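Local coordinates for chloride intracellular channel Clic (Drosophila melanogaster, PDB 2YV7), which might insert into membranes to form pH-dependent chloride ion channels and here adopts a soluble, globular glutathione S-transferase fold, at residues 37-42 and 228-233; 119-124 and 164-169. All coordinates share one frame; numbering follows the deposited sequence.

In the fold
From the N terminus the chain passes through strand 22-28 and then the bend 37-42, where helix 41-55 of the thioredoxin-like domain starts. Contact 1 opens there and is closed only at 228-233, on helix 224-235, with 185 intervening residues, 107 of them helical. Contact 2 is nested inside that loop: helix 119-125 meets the turn 164-169 after helices 128-136 and 141-161 have been traversed. The two differ in what they join. Contact 1 spans the N-terminal domain and the C-terminal helices, whereas contact 2 lies within the helical part. Their centres are 26 Å apart, on opposite sides of the chain's centre, and they do not touch.

Contact 1 (37-42 and 228-233); sequences KGACLF and INHYKL
Ala39 and His230 carry this contact across the interface between the thioredoxin-like N-terminal domain and the C-terminal helices, and their CA atoms are 6.4 Å apart. On helix 224-235, Ile228 turns its side chain away from the bend 37-42 and packs on Tyr191, while its O accepts the helical bond from Lys232 N. His230 then projects toward the bend: CG lies anti to the backbone N (chi1 179°), which carries the imidazole out alongside Ala39. The Ala39 methyl sits against the root of this side chain, with CB 3.7 Å from His230 CB and 3.8 Å from His230 ND1. Ala39 O lies over one face of the ring, 4.1 Å from His230 CE1 and offset toward the rim; this oxygen is itself hydrogen-bonded by His184 NE2. No direct hydrogen bond joins the segments. One water makes the polar link, accepting from Ala39 N at 2.8 Å and lying 3.2 Å from His230 ND1, so the His230 side chain meets Ala39 both through carbon contacts and, via water, at the backbone N. Next along the helix, Tyr231 backs the histidine: His230 CD2 stands 3.7 Å above the centre of the tyrosine ring. Tyr231 OH bonds to Tyr129 OH, which fixes the far end of that phenol, and Lys232 NZ reaches Tyr191 OH. Cys40 directs its side chain away from His230 and caps the helix that follows it, a position consistent with that of the redox cysteine in glutaredoxin-like folds. The contact thus lies at the N-terminal end of helix 41-55, with Gly38 bonded through its backbone to Lys28 of strand 22-28, and with helices 173-193 and 128-136 packed against Leu41 and Tyr231.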
loop_
_atom_site.group_PDB
_atom_site.type_symbol
_atom_site.label_atom_id
_atom_site.label_comp_id
_atom_site.label_asym_id
_atom_site.label_seq_id
_atom_site.Cartn_x
_atom_site.Cartn_y
_atom_site.Cartn_z
ATOM N N LYS A 37 9.896 -2.769 8.339
ATOM C CA LYS A 37 8.935 -3.281 7.358
ATOM C C LYS A 37 9.529 -3.159 5.943
ATOM O O LYS A 37 10.239 -2.196 5.676
ATOM C CB LYS A 37 7.641 -2.531 7.454
ATOM C CG LYS A 37 7.728 -1.094 7.129
ATOM C CD LYS A 37 6.399 -0.405 7.433
ATOM C CE LYS A 37 6.038 -0.472 8.912
ATOM N NZ LYS A 37 6.889 0.478 9.678
ATOM N N GLY A 38 9.207 -4.088 5.039
ATOM C CA GLY A 38 9.733 -4.048 3.660
ATOM C C GLY A 38 8.746 -3.317 2.742
ATOM O O GLY A 38 7.793 -2.678 3.206
ATOM N N ALA A 39 8.959 -3.455 1.451
ATOM C CA ALA A 39 8.225 -2.635 0.450
ATOM C C ALA A 39 7.166 -3.360 -0.374
ATOM O O ALA A 39 6.719 -2.827 -1.422
ATOM C CB ALA A 39 9.254 -2.007 -0.534
ATOM N N CYS A 40 6.710 -4.526 0.094
ATOM C CA CYS A 40 5.705 -5.341 -0.644
ATOM C C CYS A 40 4.403 -4.540 -0.695
ATOM O O CYS A 40 3.927 -4.081 0.349
ATOM C CB CYS A 40 5.475 -6.661 0.076
ATOM S SG CYS A 40 4.062 -7.616 -0.575
ATOM N N LEU A 41 3.845 -4.351 -1.903
ATOM C CA LEU A 41 2.571 -3.618 -2.002
ATOM C C LEU A 41 1.380 -4.357 -1.336
ATOM O O LEU A 41 0.444 -3.734 -0.844
ATOM C CB LEU A 41 2.212 -3.347 -3.460
ATOM C CG LEU A 41 3.161 -2.366 -4.163
ATOM C CD1 LEU A 41 2.872 -2.497 -5.634
ATOM C CD2 LEU A 41 2.915 -0.916 -3.600
ATOM N N PHE A 42 1.384 -5.677 -1.445
ATOM C CA PHE A 42 0.322 -6.485 -0.780
ATOM C C PHE A 42 0.383 -6.367 0.719
ATOM O O PHE A 42 -0.625 -6.113 1.354
ATOM C CB PHE A 42 0.387 -7.929 -1.221
ATOM C CG PHE A 42 0.021 -8.089 -2.630
ATOM C CD1 PHE A 42 -1.324 -8.124 -3.015
ATOM C CD2 PHE A 42 1.034 -8.074 -3.603
ATOM C CE1 PHE A 42 -1.683 -8.206 -4.351
ATOM C CE2 PHE A 42 0.704 -8.133 -4.949
ATOM C CZ PHE A 42 -0.633 -8.217 -5.333
ATOM N N ILE A 228 13.327 1.838 -2.706
ATOM C CA ILE A 228 14.433 1.816 -3.677
ATOM C C ILE A 228 15.219 0.492 -3.736
ATOM O O ILE A 228 15.441 -0.058 -4.817
ATOM C CB ILE A 228 15.419 2.977 -3.335
ATOM C CG1 ILE A 228 14.660 4.291 -3.509
ATOM C CG2 ILE A 228 16.692 2.907 -4.178
ATOM C CD1 ILE A 228 15.553 5.500 -3.080
ATOM N N ASN A 229 15.631 -0.013 -2.575
ATOM C CA ASN A 229 16.375 -1.266 -2.515
ATOM C C ASN A 229 15.552 -2.408 -3.139
ATOM O O ASN A 229 16.084 -3.235 -3.895
ATOM C CB ASN A 229 16.776 -1.578 -1.064
ATOM C CG ASN A 229 17.715 -2.784 -0.965
ATOM O OD1 ASN A 229 17.420 -3.781 -0.308
ATOM N ND2 ASN A 229 18.824 -2.704 -1.660
ATOM N N HIS A 230 14.242 -2.409 -2.841
ATOM C CA HIS A 230 13.297 -3.371 -3.407
ATOM C C HIS A 230 13.446 -3.456 -4.910
ATOM O O HIS A 230 13.670 -4.551 -5.448
ATOM C CB HIS A 230 11.891 -2.966 -2.958
ATOM C CG HIS A 230 10.782 -3.834 -3.461
ATOM N ND1 HIS A 230 10.262 -4.884 -2.724
ATOM C CD2 HIS A 230 10.022 -3.745 -4.580
ATOM C CE1 HIS A 230 9.252 -5.425 -3.387
ATOM N NE2 HIS A 230 9.082 -4.748 -4.514
ATOM N N TYR A 231 13.373 -2.315 -5.616
ATOM C CA TYR A 231 13.633 -2.304 -7.055
ATOM C C TYR A 231 15.073 -2.553 -7.487
ATOM O O TYR A 231 15.300 -3.063 -8.566
ATOM C CB TYR A 231 13.046 -1.035 -7.715
ATOM C CG TYR A 231 11.564 -1.018 -7.509
ATOM C CD1 TYR A 231 10.710 -1.805 -8.298
ATOM C CD2 TYR A 231 11.015 -0.261 -6.488
ATOM C CE1 TYR A 231 9.303 -1.857 -8.043
ATOM C CE2 TYR A 231 9.643 -0.283 -6.239
ATOM C CZ TYR A 231 8.801 -1.049 -7.023
ATOM O OH TYR A 231 7.484 -1.058 -6.753
ATOM N N LYS A 232 16.052 -2.178 -6.679
ATOM C CA LYS A 232 17.436 -2.426 -7.037
ATOM C C LYS A 232 17.663 -3.938 -7.127
ATOM O O LYS A 232 18.224 -4.434 -8.089
ATOM C CB LYS A 232 18.379 -1.859 -5.983
ATOM C CG LYS A 232 18.692 -0.411 -6.142
ATOM C CD LYS A 232 19.882 -0.038 -5.268
ATOM C CE LYS A 232 20.083 1.450 -5.262
ATOM N NZ LYS A 232 20.934 1.919 -6.410
ATOM N N LEU A 233 17.182 -4.679 -6.131
ATOM C CA LEU A 233 17.341 -6.126 -6.132
ATOM C C LEU A 233 16.625 -6.735 -7.323
ATOM O O LEU A 233 17.131 -7.665 -7.952
ATOM C CB LEU A 233 16.784 -6.734 -4.863
ATOM C CG LEU A 233 17.124 -6.115 -3.515
ATOM C CD1 LEU A 233 16.594 -7.034 -2.444
ATOM C CD2 LEU A 233 18.611 -5.952 -3.367
HETATM O O HOH W 1 11.080 -4.944 0.410
#

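Contact 2 (119-124 and 164-169); sequences KEVATL and RFLTGD
This is an apolar contact between one side of the short helix 119-125 and a turn with type I backbone angles at Leu166 and Thr167, within the all-helical C-terminal part of the glutathione S-transferase fold. Those two residues occupy the corners of the turn, which lies between helices 141-161 and 173-193; across its base Phe165 N donates to Gly168 O at 2.8 Å. Leu166 uses both methyls. Its CD1 branch meets Val121 CG1 at 4.0 Å, while its other methyl, CD2, reaches Leu124 CD2 at 4.1 Å, so the isobutyl group bridges two helix residues about one turn apart. Both pairs of side chains meet at a slant. Val121 also divides its methyls: with CG1 anti to the backbone N (chi1 176°) and spent on Leu166, CG2 is turned to Thr167 and also lies 4.0 Å from Leu166 O. No hydrogen bond crosses between the segments, and the backbones stay 7.2 Å apart at the CA atoms of Val121 and Leu166. His157 of helix 141-161 touches Val121, Leu124 and Leu166, adding a third wall. Asp175, near the start of helix 173-193, accepts from Leu166 N through OD1, holding the preceding loop much as the aspartate at this helix start does in glutathione S-transferases. At the second corner, Thr167 crosses Val121 at about a right angle, and its methyl CG2 lies 3.9 Å from Val121 CG2.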
loop_
_atom_site.group_PDB
_atom_site.type_symbol
_atom_site.label_atom_id
_atom_site.label_comp_id
_atom_site.label_asym_id
_atom_site.label_seq_id
_atom_site.Cartn_x
_atom_site.Cartn_y
_atom_site.Cartn_z
ATOM N N LYS A 119 -17.450 -0.747 -9.112
ATOM C CA LYS A 119 -16.756 -1.312 -10.267
ATOM C C LYS A 119 -16.016 -0.243 -11.058
ATOM O O LYS A 119 -14.983 -0.522 -11.667
ATOM C CB LYS A 119 -17.741 -2.052 -11.193
ATOM C CG LYS A 119 -18.333 -3.306 -10.583
ATOM C CD LYS A 119 -18.731 -4.309 -11.662
ATOM C CE LYS A 119 -19.203 -5.670 -11.078
ATOM N NZ LYS A 119 -18.191 -6.334 -10.176
ATOM N N GLU A 120 -16.556 0.971 -11.044
ATOM C CA GLU A 120 -15.961 2.123 -11.679
ATOM C C GLU A 120 -14.528 2.370 -11.151
ATOM O O GLU A 120 -13.534 2.511 -11.942
ATOM C CB GLU A 120 -16.884 3.324 -11.449
ATOM C CG GLU A 120 -16.545 4.597 -12.196
ATOM C CD GLU A 120 -17.774 5.508 -12.382
ATOM O OE1 GLU A 120 -18.673 5.122 -13.173
ATOM O OE2 GLU A 120 -17.817 6.610 -11.763
ATOM N N VAL A 121 -14.440 2.379 -9.826
ATOM C CA VAL A 121 -13.171 2.564 -9.162
ATOM C C VAL A 121 -12.239 1.361 -9.390
ATOM O O VAL A 121 -11.055 1.561 -9.657
ATOM C CB VAL A 121 -13.315 2.946 -7.684
ATOM C CG1 VAL A 121 -11.912 3.029 -7.049
ATOM C CG2 VAL A 121 -14.044 4.295 -7.545
ATOM N N ALA A 122 -12.736 0.136 -9.268
ATOM C CA ALA A 122 -11.889 -1.042 -9.571
ATOM C C ALA A 122 -11.269 -0.894 -10.939
ATOM O O ALA A 122 -10.072 -1.075 -11.114
ATOM C CB ALA A 122 -12.686 -2.288 -9.550
ATOM N N THR A 123 -12.081 -0.532 -11.925
ATOM C CA THR A 123 -11.559 -0.505 -13.297
ATOM C C THR A 123 -10.574 0.659 -13.443
ATOM O O THR A 123 -9.558 0.578 -14.162
ATOM C CB THR A 123 -12.710 -0.256 -14.273
ATOM O OG1 THR A 123 -13.605 -1.381 -14.264
ATOM C CG2 THR A 123 -12.115 -0.093 -15.703
ATOM N N LEU A 124 -10.909 1.764 -12.775
ATOM C CA LEU A 124 -10.069 2.965 -12.769
ATOM C C LEU A 124 -8.618 2.667 -12.386
ATOM O O LEU A 124 -7.697 3.192 -12.976
ATOM C CB LEU A 124 -10.645 4.044 -11.851
ATOM C CG LEU A 124 -9.841 5.342 -11.647
ATOM C CD1 LEU A 124 -10.013 6.172 -12.915
ATOM C CD2 LEU A 124 -10.425 6.076 -10.433
ATOM N N ARG A 164 -12.859 13.218 -0.409
ATOM C CA ARG A 164 -11.518 13.182 0.145
ATOM C C ARG A 164 -10.849 11.939 -0.431
ATOM O O ARG A 164 -9.698 12.021 -0.796
ATOM C CB ARG A 164 -11.476 13.098 1.673
ATOM C CG ARG A 164 -10.072 13.166 2.250
ATOM C CD ARG A 164 -10.064 13.156 3.733
ATOM N NE ARG A 164 -10.181 14.518 4.187
ATOM C CZ ARG A 164 -9.300 15.135 4.962
ATOM N NH1 ARG A 164 -8.214 14.508 5.414
ATOM N NH2 ARG A 164 -9.543 16.390 5.307
ATOM N N PHE A 165 -11.594 10.842 -0.524
ATOM C CA PHE A 165 -10.983 9.579 -1.008
ATOM C C PHE A 165 -11.664 9.039 -2.269
ATOM O O PHE A 165 -12.523 9.701 -2.843
ATOM C CB PHE A 165 -11.019 8.581 0.155
ATOM C CG PHE A 165 -10.274 9.061 1.362
ATOM C CD1 PHE A 165 -8.888 9.208 1.340
ATOM C CD2 PHE A 165 -10.982 9.383 2.545
ATOM C CE1 PHE A 165 -8.190 9.633 2.474
ATOM C CE2 PHE A 165 -10.275 9.793 3.696
ATOM C CZ PHE A 165 -8.897 9.919 3.646
ATOM N N LEU A 166 -11.278 7.857 -2.747
ATOM C CA LEU A 166 -11.748 7.455 -4.074
ATOM C C LEU A 166 -13.290 7.291 -4.163
ATOM O O LEU A 166 -13.867 7.500 -5.213
ATOM C CB LEU A 166 -11.157 6.121 -4.519
ATOM C CG LEU A 166 -9.707 6.188 -4.959
ATOM C CD1 LEU A 166 -9.048 4.825 -4.921
ATOM C CD2 LEU A 166 -9.626 6.765 -6.421
ATOM N N THR A 167 -13.930 6.803 -3.121
ATOM C CA THR A 167 -15.360 6.493 -3.236
ATOM C C THR A 167 -16.208 7.357 -2.300
ATOM O O THR A 167 -17.418 7.128 -2.188
ATOM C CB THR A 167 -15.675 5.017 -2.913
ATOM O OG1 THR A 167 -15.364 4.824 -1.536
ATOM C CG2 THR A 167 -14.815 4.035 -3.768
ATOM N N GLY A 168 -15.586 8.331 -1.649
ATOM C CA GLY A 168 -16.262 9.214 -0.664
ATOM C C GLY A 168 -15.322 9.829 0.349
ATOM O O GLY A 168 -14.108 9.874 0.113
ATOM N N ASP A 169 -15.843 10.289 1.500
ATOM C CA ASP A 169 -14.960 10.915 2.465
ATOM C C ASP A 169 -14.313 9.966 3.470
ATOM O O ASP A 169 -13.553 10.419 4.297
ATOM C CB ASP A 169 -15.605 12.124 3.135
ATOM C CG ASP A 169 -16.084 13.188 2.117
ATOM O OD1 ASP A 169 -15.341 13.486 1.128
ATOM O OD2 ASP A 169 -17.216 13.744 2.308
#